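Local coordinates for genome polyprotein (Chicken sicinivirus JSY, PDB 6QWT), which contains, as its C-terminal piece described here, 3Dpol, the RNA-dependent RNA polymerase that copies the viral RNA, at residues E228-D233 with I344-I349; L232-F237 with D334-A339; S239-V244 with T357-T362; V307-L312 with W327-Y332. One frame throughout, in Å; residues are numbered along the deposited sequence.

Contact 1 of 4, residues E228-D233 with I344-I349; sequences EVWALD and IHPSFI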
loop_
_atom_site.group_PDB
_atom_site.type_symbol
_atom_site.label_atom_id
_atom_site.label_comp_id
_atom_site.label_asym_id
_atom_site.label_seq_id
_atom_site.Cartn_x
_atom_site.Cartn_y
_atom_site.Cartn_z
ATOM N N GLU A 228 7.809 21.333 -12.932
ATOM C CA GLU A 228 6.829 20.331 -13.315
ATOM C C GLU A 228 6.946 19.122 -12.399
ATOM O O GLU A 228 8.046 18.601 -12.186
ATOM C CB GLU A 228 7.002 19.921 -14.780
ATOM C CG GLU A 228 6.279 20.843 -15.754
ATOM C CD GLU A 228 6.486 20.450 -17.201
ATOM O OE1 GLU A 228 5.483 20.180 -17.894
ATOM O OE2 GLU A 228 7.652 20.413 -17.647
ATOM N N VAL A 229 5.813 18.693 -11.852
ATOM C CA VAL A 229 5.719 17.501 -11.020
ATOM C C VAL A 229 4.653 16.603 -11.628
ATOM O O VAL A 229 3.580 17.085 -12.008
ATOM C CB VAL A 229 5.383 17.847 -9.556
ATOM C CG1 VAL A 229 5.363 16.592 -8.693
ATOM C CG2 VAL A 229 6.382 18.859 -9.005
ATOM N N TRP A 230 4.949 15.310 -11.732
ATOM C CA TRP A 230 4.085 14.364 -12.425
ATOM C C TRP A 230 3.563 13.303 -11.467
ATOM O O TRP A 230 4.280 12.852 -10.567
ATOM C CB TRP A 230 4.827 13.695 -13.585
ATOM C CG TRP A 230 5.301 14.669 -14.613
ATOM C CD1 TRP A 230 6.558 15.185 -14.736
ATOM C CD2 TRP A 230 4.519 15.259 -15.659
ATOM N NE1 TRP A 230 6.609 16.058 -15.798
ATOM C CE2 TRP A 230 5.370 16.120 -16.382
ATOM C CE3 TRP A 230 3.184 15.142 -16.056
ATOM C CZ2 TRP A 230 4.930 16.860 -17.478
ATOM C CZ3 TRP A 230 2.751 15.876 -17.146
ATOM C CH2 TRP A 230 3.620 16.724 -17.842
ATOM N N ALA A 231 2.307 12.913 -11.667
ATOM C CA ALA A 231 1.698 11.799 -10.960
ATOM C C ALA A 231 1.306 10.726 -11.963
ATOM O O ALA A 231 0.822 11.036 -13.056
ATOM C CB ALA A 231 0.465 12.241 -10.165
ATOM N N LEU A 232 1.529 9.468 -11.599
ATOM C CA LEU A 232 1.053 8.366 -12.419
ATOM C C LEU A 232 0.734 7.182 -11.524
ATOM O O LEU A 232 1.157 7.114 -10.366
ATOM C CB LEU A 232 2.062 7.969 -13.503
ATOM C CG LEU A 232 3.476 7.546 -13.111
ATOM C CD1 LEU A 232 3.522 6.096 -12.654
ATOM C CD2 LEU A 232 4.414 7.768 -14.291
ATOM N N ASP A 233 -0.034 6.253 -12.077
ATOM C CA ASP A 233 -0.458 5.062 -11.365
ATOM C C ASP A 233 -0.220 3.847 -12.246
ATOM O O ASP A 233 -0.217 3.941 -13.476
ATOM C CB ASP A 233 -1.939 5.151 -10.961
ATOM C CG ASP A 233 -2.336 4.091 -9.952
ATOM O OD1 ASP A 233 -3.223 3.267 -10.266
ATOM O OD2 ASP A 233 -1.759 4.079 -8.843
ATOM N N ILE A 344 10.928 15.116 -17.674
ATOM C CA ILE A 344 10.671 13.948 -18.508
ATOM C C ILE A 344 9.177 13.659 -18.459
ATOM O O ILE A 344 8.615 13.435 -17.380
ATOM C CB ILE A 344 11.490 12.733 -18.045
ATOM C CG1 ILE A 344 12.986 13.016 -18.193
ATOM C CG2 ILE A 344 11.097 11.492 -18.833
ATOM C CD1 ILE A 344 13.877 11.849 -17.827
ATOM N N HIS A 345 8.532 13.675 -19.620
ATOM C CA HIS A 345 7.091 13.492 -19.669
ATOM C C HIS A 345 6.737 12.031 -19.397
ATOM O O HIS A 345 7.460 11.126 -19.827
ATOM C CB HIS A 345 6.551 13.926 -21.032
ATOM C CG HIS A 345 5.077 14.184 -21.051
ATOM N ND1 HIS A 345 4.151 13.189 -21.289
ATOM C CD2 HIS A 345 4.369 15.325 -20.881
ATOM C CE1 HIS A 345 2.936 13.706 -21.258
ATOM N NE2 HIS A 345 3.040 15.001 -21.012
ATOM N N PRO A 346 5.643 11.765 -18.678
ATOM C CA PRO A 346 5.250 10.368 -18.424
ATOM C C PRO A 346 4.936 9.589 -19.686
ATOM O O PRO A 346 4.877 8.354 -19.629
ATOM C CB PRO A 346 4.014 10.502 -17.521
ATOM C CG PRO A 346 3.552 11.910 -17.694
ATOM C CD PRO A 346 4.778 12.717 -17.964
ATOM N N SER A 347 4.722 10.262 -20.819
ATOM C CA SER A 347 4.628 9.556 -22.094
ATOM C C SER A 347 5.888 8.744 -22.359
ATOM O O SER A 347 5.815 7.590 -22.797
ATOM C CB SER A 347 4.395 10.549 -23.231
ATOM O OG SER A 347 3.014 10.767 -23.435
ATOM N N PHE A 348 7.055 9.334 -22.089
ATOM C CA PHE A 348 8.317 8.643 -22.329
ATOM C C PHE A 348 8.451 7.412 -21.442
ATOM O O PHE A 348 8.886 6.352 -21.903
ATOM C CB PHE A 348 9.480 9.608 -22.098
ATOM C CG PHE A 348 10.831 8.998 -22.328
ATOM C CD1 PHE A 348 11.518 8.383 -21.290
ATOM C CD2 PHE A 348 11.420 9.047 -23.581
ATOM C CE1 PHE A 348 12.763 7.823 -21.500
ATOM C CE2 PHE A 348 12.668 8.493 -23.795
ATOM C CZ PHE A 348 13.339 7.880 -22.755
ATOM N N ILE A 349 8.093 7.539 -20.164
ATOM C CA ILE A 349 8.189 6.405 -19.250
ATOM C C ILE A 349 7.208 5.311 -19.656
ATOM O O ILE A 349 7.541 4.119 -19.633
ATOM C CB ILE A 349 7.960 6.876 -17.801
ATOM C CG1 ILE A 349 9.085 7.816 -17.365
ATOM C CG2 ILE A 349 7.857 5.689 -16.849
ATOM C CD1 ILE A 349 8.937 8.322 -15.948
#
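Trp230, on strand 230-235, and Pro346, the first residue of helix 346-356, bring the two backbones closest, their CA atoms 7.3 Å apart. The proline lies over one face of the indole: Pro346 CD is 3.6 Å from the centroid of the six-membered ring and only 18° off its normal, a CH-pi contact, while Pro346 CG reaches Trp230 CE3 at 3.6 Å. Trp230 can present that face because its CG stands anti to the carbonyl carbon (chi1 -61°). At the far rim of the indole, Trp230 CH2 meets His345 CD2 at 3.4 Å; the two aromatic planes are inclined at 62°, so the pair is neither stacked nor truly edge-to-face. Further along the strand, Leu232 CD2 adds a looser touch on Pro346 CB.

The histidine is itself held at both nitrogens. As N-cap it accepts from Ser347 N through ND1 at 3.0 Å, and NE2 is bonded to the carbonyl of Pro371, a pattern consistent with a neutral ring carrying its proton on NE2. The indole NE1 is bonded to Ser343 OG, just ahead of the helix, which fixes the ring's other end. Here a capped helix start rests on an aromatic platform, a worked case of helix-on-sheet packing in the palm of a viral polymerase, between the motif A strand and the helix that follows motif C.

Contact 2 of 4, residues L232-F237 with D334-A339; sequences LDYSNF and DDVLYA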
loop_
_atom_site.group_PDB
_atom_site.type_symbol
_atom_site.label_atom_id
_atom_site.label_comp_id
_atom_site.label_asym_id
_atom_site.label_seq_id
_atom_site.Cartn_x
_atom_site.Cartn_y
_atom_site.Cartn_z
ATOM N N LEU A 232 1.529 9.468 -11.599
ATOM C CA LEU A 232 1.053 8.366 -12.419
ATOM C C LEU A 232 0.734 7.182 -11.524
ATOM O O LEU A 232 1.157 7.114 -10.366
ATOM C CB LEU A 232 2.062 7.969 -13.503
ATOM C CG LEU A 232 3.476 7.546 -13.111
ATOM C CD1 LEU A 232 3.522 6.096 -12.654
ATOM C CD2 LEU A 232 4.414 7.768 -14.291
ATOM N N ASP A 233 -0.034 6.253 -12.077
ATOM C CA ASP A 233 -0.458 5.062 -11.365
ATOM C C ASP A 233 -0.220 3.847 -12.246
ATOM O O ASP A 233 -0.217 3.941 -13.476
ATOM C CB ASP A 233 -1.939 5.151 -10.961
ATOM C CG ASP A 233 -2.336 4.091 -9.952
ATOM O OD1 ASP A 233 -3.223 3.267 -10.266
ATOM O OD2 ASP A 233 -1.759 4.079 -8.843
ATOM N N TYR A 234 -0.006 2.706 -11.608
ATOM C CA TYR A 234 0.132 1.442 -12.311
ATOM C C TYR A 234 -1.191 0.691 -12.277
ATOM O O TYR A 234 -1.912 0.725 -11.276
ATOM C CB TYR A 234 1.224 0.574 -11.684
ATOM C CG TYR A 234 2.632 1.121 -11.782
ATOM C CD1 TYR A 234 3.053 2.168 -10.970
ATOM C CD2 TYR A 234 3.548 0.571 -12.668
ATOM C CE1 TYR A 234 4.342 2.660 -11.051
ATOM C CE2 TYR A 234 4.840 1.055 -12.756
ATOM C CZ TYR A 234 5.233 2.098 -11.946
ATOM O OH TYR A 234 6.520 2.577 -12.033
ATOM N N SER A 235 -1.505 0.015 -13.374
ATOM C CA SER A 235 -2.574 -0.973 -13.393
ATOM C C SER A 235 -1.956 -2.351 -13.222
ATOM O O SER A 235 -1.023 -2.712 -13.950
ATOM C CB SER A 235 -3.378 -0.895 -14.692
ATOM O OG SER A 235 -2.548 -0.573 -15.793
ATOM N N ASN A 236 -2.456 -3.107 -12.242
ATOM C CA ASN A 236 -1.970 -4.462 -11.957
ATOM C C ASN A 236 -0.486 -4.460 -11.590
ATOM O O ASN A 236 0.281 -5.323 -12.021
ATOM C CB ASN A 236 -2.241 -5.407 -13.131
ATOM C CG ASN A 236 -3.551 -5.103 -13.830
ATOM O OD1 ASN A 236 -4.630 -5.336 -13.284
ATOM N ND2 ASN A 236 -3.464 -4.579 -15.049
ATOM N N PHE A 237 -0.083 -3.477 -10.778
ATOM C CA PHE A 237 1.302 -3.391 -10.322
ATOM C C PHE A 237 1.725 -4.655 -9.582
ATOM O O PHE A 237 2.845 -5.146 -9.767
ATOM C CB PHE A 237 1.467 -2.164 -9.425
ATOM C CG PHE A 237 2.896 -1.827 -9.093
ATOM C CD1 PHE A 237 3.837 -1.657 -10.098
ATOM C CD2 PHE A 237 3.291 -1.663 -7.774
ATOM C CE1 PHE A 237 5.151 -1.340 -9.792
ATOM C CE2 PHE A 237 4.602 -1.345 -7.462
ATOM C CZ PHE A 237 5.534 -1.183 -8.471
ATOM N N ASP A 334 1.906 1.511 -5.724
ATOM C CA ASP A 334 1.975 1.877 -7.130
ATOM C C ASP A 334 1.747 3.368 -7.348
ATOM O O ASP A 334 1.822 3.827 -8.488
ATOM C CB ASP A 334 0.958 1.066 -7.932
ATOM C CG ASP A 334 -0.396 1.032 -7.271
ATOM O OD1 ASP A 334 -0.545 1.661 -6.203
ATOM O OD2 ASP A 334 -1.307 0.371 -7.810
ATOM N N ASP A 335 1.474 4.128 -6.286
ATOM C CA ASP A 335 1.271 5.565 -6.404
ATOM C C ASP A 335 2.616 6.283 -6.420
ATOM O O ASP A 335 3.516 5.944 -5.649
ATOM C CB ASP A 335 0.406 6.083 -5.256
ATOM C CG ASP A 335 -1.003 5.547 -5.311
ATOM O OD1 ASP A 335 -1.786 6.015 -6.163
ATOM O OD2 ASP A 335 -1.321 4.651 -4.506
ATOM N N VAL A 336 2.747 7.278 -7.299
ATOM C CA VAL A 336 4.037 7.872 -7.627
ATOM C C VAL A 336 3.866 9.357 -7.859
ATOM O O VAL A 336 2.984 9.794 -8.610
ATOM C CB VAL A 336 4.686 7.250 -8.880
ATOM C CG1 VAL A 336 5.871 8.135 -9.308
ATOM C CG2 VAL A 336 5.101 5.839 -8.600
ATOM N N LEU A 337 4.757 10.120 -7.242
ATOM C CA LEU A 337 5.091 11.449 -7.713
ATOM C C LEU A 337 6.549 11.471 -8.152
ATOM O O LEU A 337 7.406 10.866 -7.503
ATOM C CB LEU A 337 4.862 12.525 -6.634
ATOM C CG LEU A 337 3.462 12.701 -6.044
ATOM C CD1 LEU A 337 3.481 13.837 -5.021
ATOM C CD2 LEU A 337 2.464 12.985 -7.145
ATOM N N TYR A 338 6.845 12.176 -9.244
ATOM C CA TYR A 338 8.236 12.334 -9.653
ATOM C C TYR A 338 8.409 13.681 -10.337
ATOM O O TYR A 338 7.451 14.282 -10.831
ATOM C CB TYR A 338 8.699 11.182 -10.558
ATOM C CG TYR A 338 8.283 11.278 -12.012
ATOM C CD1 TYR A 338 9.042 12.003 -12.923
ATOM C CD2 TYR A 338 7.155 10.613 -12.482
ATOM C CE1 TYR A 338 8.680 12.085 -14.252
ATOM C CE2 TYR A 338 6.788 10.691 -13.811
ATOM C CZ TYR A 338 7.553 11.429 -14.691
ATOM O OH TYR A 338 7.192 11.509 -16.017
ATOM N N ALA A 339 9.654 14.146 -10.350
ATOM C CA ALA A 339 10.019 15.388 -11.006
ATOM C C ALA A 339 11.488 15.305 -11.388
ATOM O O ALA A 339 12.309 14.818 -10.606
ATOM C CB ALA A 339 9.761 16.591 -10.094
HETATM O O HOH W 1 -1.668 -1.147 -9.754
#
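Asp233 and the Asp334-Asp335 pair bring three carboxylates together where strand 230-235 runs beside the start of strand 335-340. Asp233 OD2 stands 3.3 Å from Asp335 OD1 and 3.8 Å from Asp334 OD1; the side chains of Asp233 and Asp335 run side by side in the same direction, their carboxylate planes 29° apart. Asp233 and the Asp-Asp doublet belong to motifs A and C, whose aspartates in related polymerases bind the catalytic metal ions, which probably explains this gathering of acidic groups.

Around this cluster, aromatic rings hold Asp334. Asp334 O meets the Tyr234 ring in plane at the edge, 3.2 Å from Tyr234 CD1, and Asp334 CB rests 3.6 Å from Phe237 CD2. With chi1 at 46°, the Asp334 carboxylate is folded between backbone N and carbonyl carbon, and OD2 faces the backbone between Tyr234 and Phe237. A solvent atom modelled there as water links OD2 to Tyr234 O and Phe237 N, but the first two separations are so short that its identity is doubtful.

Behind the acids, Leu232 and Val336 form an antiparallel hydrogen-bonded pair whose two bonds are both weak, Leu232 N to Val336 O measuring 3.3 Å. Leu232 CD1 lies alongside Val336 CB, and Leu232 CD2 meets the edge of Tyr338 at CE2, 3.8 Å away. Tyr338 packs on helix 346-356 and Val336 on helix 298-316, while strands 360-362 and 327-332 flank the pair in the sheet.

Contact 3 of 4, residues S239-V244 with T357-T362; sequences STIPSV and TNYKVT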
loop_
_atom_site.group_PDB
_atom_site.type_symbol
_atom_site.label_atom_id
_atom_site.label_comp_id
_atom_site.label_asym_id
_atom_site.label_seq_id
_atom_site.Cartn_x
_atom_site.Cartn_y
_atom_site.Cartn_z
ATOM N N SER A 239 0.940 -7.638 -10.020
ATOM C CA SER A 239 1.156 -8.780 -10.898
ATOM C C SER A 239 2.285 -8.562 -11.895
ATOM O O SER A 239 2.933 -9.533 -12.301
ATOM C CB SER A 239 -0.130 -9.113 -11.665
ATOM O OG SER A 239 -1.124 -9.625 -10.796
ATOM N N THR A 240 2.550 -7.317 -12.284
ATOM C CA THR A 240 3.476 -7.028 -13.369
ATOM C C THR A 240 4.915 -6.821 -12.910
ATOM O O THR A 240 5.806 -6.717 -13.761
ATOM C CB THR A 240 3.009 -5.788 -14.137
ATOM O OG1 THR A 240 2.772 -4.719 -13.213
ATOM C CG2 THR A 240 1.725 -6.089 -14.894
ATOM N N ILE A 241 5.168 -6.750 -11.607
ATOM C CA ILE A 241 6.530 -6.558 -11.114
ATOM C C ILE A 241 7.356 -7.789 -11.466
ATOM O O ILE A 241 6.991 -8.913 -11.087
ATOM C CB ILE A 241 6.557 -6.296 -9.602
ATOM C CG1 ILE A 241 6.076 -4.878 -9.294
ATOM C CG2 ILE A 241 7.962 -6.501 -9.060
ATOM C CD1 ILE A 241 5.701 -4.685 -7.843
ATOM N N PRO A 242 8.459 -7.633 -12.188
ATOM C CA PRO A 242 9.260 -8.797 -12.572
ATOM C C PRO A 242 10.141 -9.293 -11.437
ATOM O O PRO A 242 10.584 -8.528 -10.575
ATOM C CB PRO A 242 10.102 -8.271 -13.741
ATOM C CG PRO A 242 10.202 -6.816 -13.503
ATOM C CD PRO A 242 8.924 -6.396 -12.836
ATOM N N SER A 243 10.389 -10.605 -11.457
ATOM C CA SER A 243 11.220 -11.235 -10.437
ATOM C C SER A 243 12.592 -10.580 -10.347
ATOM O O SER A 243 13.149 -10.436 -9.252
ATOM C CB SER A 243 11.379 -12.727 -10.742
ATOM O OG SER A 243 10.266 -13.463 -10.278
ATOM N N VAL A 244 13.150 -10.180 -11.491
ATOM C CA VAL A 244 14.538 -9.736 -11.534
ATOM C C VAL A 244 14.752 -8.492 -10.679
ATOM O O VAL A 244 15.827 -8.313 -10.093
ATOM C CB VAL A 244 14.965 -9.519 -13.004
ATOM C CG1 VAL A 244 14.159 -8.394 -13.645
ATOM C CG2 VAL A 244 16.465 -9.267 -13.104
ATOM N N THR A 357 9.198 -3.853 -20.314
ATOM C CA THR A 357 8.635 -4.466 -19.117
ATOM C C THR A 357 7.203 -4.917 -19.364
ATOM O O THR A 357 6.704 -4.854 -20.493
ATOM C CB THR A 357 8.667 -3.493 -17.931
ATOM O OG1 THR A 357 7.651 -2.500 -18.105
ATOM C CG2 THR A 357 10.026 -2.805 -17.814
ATOM N N ASN A 358 6.540 -5.377 -18.305
ATOM C CA ASN A 358 5.117 -5.678 -18.325
ATOM C C ASN A 358 4.285 -4.593 -17.652
ATOM O O ASN A 358 3.065 -4.749 -17.527
ATOM C CB ASN A 358 4.853 -7.029 -17.651
ATOM C CG ASN A 358 5.434 -8.197 -18.430
ATOM O OD1 ASN A 358 5.431 -8.201 -19.661
ATOM N ND2 ASN A 358 5.940 -9.195 -17.712
ATOM N N TYR A 359 4.913 -3.503 -17.218
ATOM C CA TYR A 359 4.191 -2.419 -16.565
ATOM C C TYR A 359 3.291 -1.695 -17.558
ATOM O O TYR A 359 3.709 -1.372 -18.675
ATOM C CB TYR A 359 5.169 -1.423 -15.947
ATOM C CG TYR A 359 6.018 -1.944 -14.811
ATOM C CD1 TYR A 359 5.459 -2.671 -13.767
ATOM C CD2 TYR A 359 7.381 -1.679 -14.771
ATOM C CE1 TYR A 359 6.246 -3.131 -12.719
ATOM C CE2 TYR A 359 8.169 -2.133 -13.734
ATOM C CZ TYR A 359 7.599 -2.855 -12.710
ATOM O OH TYR A 359 8.400 -3.297 -11.683
ATOM N N LYS A 360 2.053 -1.432 -17.146
ATOM C CA LYS A 360 1.127 -0.581 -17.889
ATOM C C LYS A 360 0.806 0.607 -16.994
ATOM O O LYS A 360 0.166 0.449 -15.949
ATOM C CB LYS A 360 -0.145 -1.335 -18.279
ATOM C CG LYS A 360 0.068 -2.516 -19.217
ATOM C CD LYS A 360 -1.239 -3.285 -19.417
ATOM C CE LYS A 360 -1.045 -4.525 -20.280
ATOM N NZ LYS A 360 -1.857 -5.686 -19.802
ATOM N N VAL A 361 1.251 1.792 -17.389
ATOM C CA VAL A 361 1.188 2.965 -16.529
ATOM C C VAL A 361 0.190 3.962 -17.105
ATOM O O VAL A 361 0.052 4.089 -18.328
ATOM C CB VAL A 361 2.588 3.585 -16.347
ATOM C CG1 VAL A 361 2.917 4.552 -17.466
ATOM C CG2 VAL A 361 2.682 4.254 -15.009
ATOM N N THR A 362 -0.536 4.646 -16.212
ATOM C CA THR A 362 -1.641 5.527 -16.580
ATOM C C THR A 362 -1.674 6.765 -15.685
ATOM O O THR A 362 -1.015 6.789 -14.635
ATOM C CB THR A 362 -2.983 4.792 -16.474
ATOM O OG1 THR A 362 -3.150 4.293 -15.142
ATOM C CG2 THR A 362 -3.073 3.640 -17.475
HETATM O O HOH W 2 6.944 -5.137 -15.471
HETATM O O HOH W 3 6.659 -8.812 -14.960
#
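Where the motif A strand has ended, the end of helix 237-240 and the short link to helix 243-256 pack through Thr240, Ile241 and Pro242 against Asn358 and Tyr359, in the turn that leads from helix 346-356 into strand 360-362. Tyr359 carries most of it. Thr240 OG1, hydrogen-bonded to Asn236 O, sits at the ring edge, 3.4 Å from Tyr359 CD1; Ile241 CG1 lies in the ring plane by CE1 and the hydroxyl; and Pro242 CD comes to 3.3 Å from Tyr359 OH, the two side chains crossing at about a right angle. With CG anti to the carbonyl carbon (chi1 -65°), the phenol reaches along the link from Thr240 to Pro242. Thr240 CG2 touches Asn358 O at 3.2 Å.

The polar link is made through water. Thr240 O accepts from two water molecules, each at 2.6 Å, and these in turn accept from Asn358 N and Asn358 ND2, so that a single carbonyl reaches both the backbone and the side-chain amide of one residue. The first of these waters also lies above the centre of the Tyr359 ring. An ST turn stiffens the segment from within, Tyr359 N donating to Thr357 OG1 at 3.0 Å. Tyr359 OH is bonded to Ser311 OG of helix 298-316, and Ile241 rests on the same helix, while strand 360-362 pairs with strand 230-235.

Contact 4 of 4, residues V307-L312 with W327-Y332; sequences VNNISL and WRILCY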
loop_
_atom_site.group_PDB
_atom_site.type_symbol
_atom_site.label_atom_id
_atom_site.label_comp_id
_atom_site.label_asym_id
_atom_site.label_seq_id
_atom_site.Cartn_x
_atom_site.Cartn_y
_atom_site.Cartn_z
ATOM N N VAL A 307 11.038 -1.108 -5.380
ATOM C CA VAL A 307 10.806 -1.622 -6.731
ATOM C C VAL A 307 10.354 -0.498 -7.656
ATOM O O VAL A 307 10.850 -0.349 -8.779
ATOM C CB VAL A 307 9.776 -2.765 -6.703
ATOM C CG1 VAL A 307 9.263 -3.056 -8.113
ATOM C CG2 VAL A 307 10.372 -4.010 -6.078
ATOM N N ASN A 308 9.398 0.305 -7.195
ATOM C CA ASN A 308 8.891 1.399 -8.015
ATOM C C ASN A 308 9.987 2.412 -8.328
ATOM O O ASN A 308 10.116 2.862 -9.472
ATOM C CB ASN A 308 7.721 2.063 -7.296
ATOM C CG ASN A 308 6.724 2.668 -8.245
ATOM O OD1 ASN A 308 7.043 2.955 -9.398
ATOM N ND2 ASN A 308 5.490 2.827 -7.780
ATOM N N ASN A 309 10.784 2.785 -7.322
ATOM C CA ASN A 309 11.884 3.720 -7.551
ATOM C C ASN A 309 12.851 3.173 -8.595
ATOM O O ASN A 309 13.228 3.878 -9.538
ATOM C CB ASN A 309 12.619 4.004 -6.240
ATOM C CG ASN A 309 12.040 5.190 -5.481
ATOM O OD1 ASN A 309 12.638 6.270 -5.434
ATOM N ND2 ASN A 309 10.878 4.989 -4.868
ATOM N N ILE A 310 13.253 1.905 -8.442
ATOM C CA ILE A 310 14.205 1.292 -9.368
ATOM C C ILE A 310 13.638 1.273 -10.782
ATOM O O ILE A 310 14.326 1.613 -11.754
ATOM C CB ILE A 310 14.571 -0.129 -8.899
ATOM C CG1 ILE A 310 15.101 -0.112 -7.463
ATOM C CG2 ILE A 310 15.565 -0.771 -9.852
ATOM C CD1 ILE A 310 16.564 0.072 -7.344
ATOM N N SER A 311 12.376 0.866 -10.919
ATOM C CA SER A 311 11.770 0.747 -12.241
ATOM C C SER A 311 11.694 2.100 -12.937
ATOM O O SER A 311 12.061 2.228 -14.111
ATOM C CB SER A 311 10.385 0.113 -12.118
ATOM O OG SER A 311 10.470 -1.131 -11.447
ATOM N N LEU A 312 11.225 3.129 -12.222
ATOM C CA LEU A 312 11.155 4.470 -12.800
ATOM C C LEU A 312 12.532 4.968 -13.219
ATOM O O LEU A 312 12.696 5.511 -14.318
ATOM C CB LEU A 312 10.524 5.440 -11.804
ATOM C CG LEU A 312 9.039 5.257 -11.499
ATOM C CD1 LEU A 312 8.685 5.916 -10.170
ATOM C CD2 LEU A 312 8.181 5.812 -12.631
ATOM N N TRP A 327 16.628 15.010 -9.772
ATOM C CA TRP A 327 15.379 14.268 -9.819
ATOM C C TRP A 327 14.945 13.932 -8.399
ATOM O O TRP A 327 15.770 13.864 -7.483
ATOM C CB TRP A 327 15.521 12.988 -10.654
ATOM C CG TRP A 327 16.608 12.076 -10.171
ATOM C CD1 TRP A 327 17.914 12.073 -10.570
ATOM C CD2 TRP A 327 16.488 11.040 -9.189
ATOM N NE1 TRP A 327 18.614 11.096 -9.900
ATOM C CE2 TRP A 327 17.761 10.447 -9.047
ATOM C CE3 TRP A 327 15.428 10.553 -8.419
ATOM C CZ2 TRP A 327 18.000 9.396 -8.164
ATOM C CZ3 TRP A 327 15.669 9.506 -7.543
ATOM C CH2 TRP A 327 16.943 8.940 -7.423
ATOM N N ARG A 328 13.641 13.725 -8.229
ATOM C CA ARG A 328 13.092 13.270 -6.959
ATOM C C ARG A 328 11.886 12.385 -7.231
ATOM O O ARG A 328 11.046 12.713 -8.072
ATOM C CB ARG A 328 12.695 14.440 -6.053
ATOM C CG ARG A 328 11.872 14.023 -4.836
ATOM C CD ARG A 328 11.660 15.182 -3.881
ATOM N NE ARG A 328 12.913 15.654 -3.301
ATOM C CZ ARG A 328 13.522 15.076 -2.270
ATOM N NH1 ARG A 328 12.991 14.001 -1.703
ATOM N NH2 ARG A 328 14.661 15.572 -1.806
ATOM N N ILE A 329 11.808 11.267 -6.514
ATOM C CA ILE A 329 10.702 10.325 -6.627
ATOM C C ILE A 329 10.083 10.142 -5.247
ATOM O O ILE A 329 10.793 10.138 -4.235
ATOM C CB ILE A 329 11.170 8.975 -7.217
ATOM C CG1 ILE A 329 11.616 9.154 -8.672
ATOM C CG2 ILE A 329 10.065 7.929 -7.136
ATOM C CD1 ILE A 329 12.249 7.912 -9.290
ATOM N N LEU A 330 8.756 10.027 -5.203
ATOM C CA LEU A 330 8.041 9.716 -3.969
ATOM C C LEU A 330 6.968 8.688 -4.287
ATOM O O LEU A 330 6.086 8.943 -5.113
ATOM C CB LEU A 330 7.422 10.968 -3.343
ATOM C CG LEU A 330 6.835 10.795 -1.938
ATOM C CD1 LEU A 330 7.927 10.513 -0.914
ATOM C CD2 LEU A 330 6.050 12.034 -1.554
ATOM N N CYS A 331 7.044 7.534 -3.630
ATOM C CA CYS A 331 6.225 6.380 -3.956
ATOM C C CYS A 331 5.504 5.874 -2.714
ATOM O O CYS A 331 6.050 5.893 -1.606
ATOM C CB CYS A 331 7.084 5.249 -4.550
ATOM S SG CYS A 331 7.695 5.549 -6.221
ATOM N N TYR A 332 4.269 5.419 -2.918
ATOM C CA TYR A 332 3.543 4.614 -1.932
ATOM C C TYR A 332 2.823 3.524 -2.719
ATOM O O TYR A 332 1.788 3.784 -3.337
ATOM C CB TYR A 332 2.565 5.445 -1.106
ATOM C CG TYR A 332 2.179 4.803 0.224
ATOM C CD1 TYR A 332 2.221 5.530 1.411
ATOM C CD2 TYR A 332 1.777 3.473 0.290
ATOM C CE1 TYR A 332 1.874 4.946 2.623
ATOM C CE2 TYR A 332 1.432 2.882 1.493
ATOM C CZ TYR A 332 1.482 3.623 2.655
ATOM O OH TYR A 332 1.138 3.036 3.850
#
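This is helix-on-sheet packing in the palm: Asn308, Asn309 and Leu312 of helix 298-316, the helix of motif B, lie on Ile329 and Cys331 of strand 327-332, an outermost strand of the four-stranded sheet. The axes of the short segments approach to 8.7 Å and run at 140° to one another. Cys331 SG is the shared point, with Asn308 CB 3.6 Å away, Asn309 ND2 at 3.5 Å and Leu312 CD1 farther off at 4.1 Å. Its first torsion (-72°) sets the sulfur anti to the carbonyl carbon, up against the helix. Ile329 is gripped from two neighbouring turns: Asn309 OD1 reaches Ile329 CG2 at 3.5 Å, while Leu312 crosses it with CD1 near CG2 and CB near CD1.

The amide nitrogens of both asparagines are bonded outside the interface. Asn309 ND2 is bonded to the carbonyls of Gly205 and Ser305, and Asn308 ND2 to that of Gly333, in the turn carrying motif C. Across the interface, then, the asparagines act largely as packing groups: Asn308 lends CB and Asn309 its amide atoms to a sulfur and a methyl. The bonds to Gly205 and Gly333 tie the buried helix to the surrounding backbone, whereas that to Ser305 stays within the helix.

In the fold
All four contacts are buried, and all gather on one antiparallel sheet, in the order 327-332, 335-340, 230-235, 360-362. Contact 2 joins the two central strands and is the only one with direct hydrogen bonds between its segments, both weak; it also collects the acidic groups. Contacts 1 and 4 lay helices 346-356 and 298-316 on the sheet, the former through aromatic and proline packing, the latter through asparagine, aliphatic groups and sulfur. Contact 3 lies at the turn leading into edge strand 360-362 and joins it to the link after motif A through water bridges. Contacts 1 and 2 share Leu232 and Asp233, while Tyr359-Ser311 and weak Tyr234-Asn308 bonds tie contacts 3 and 2 to contact 4.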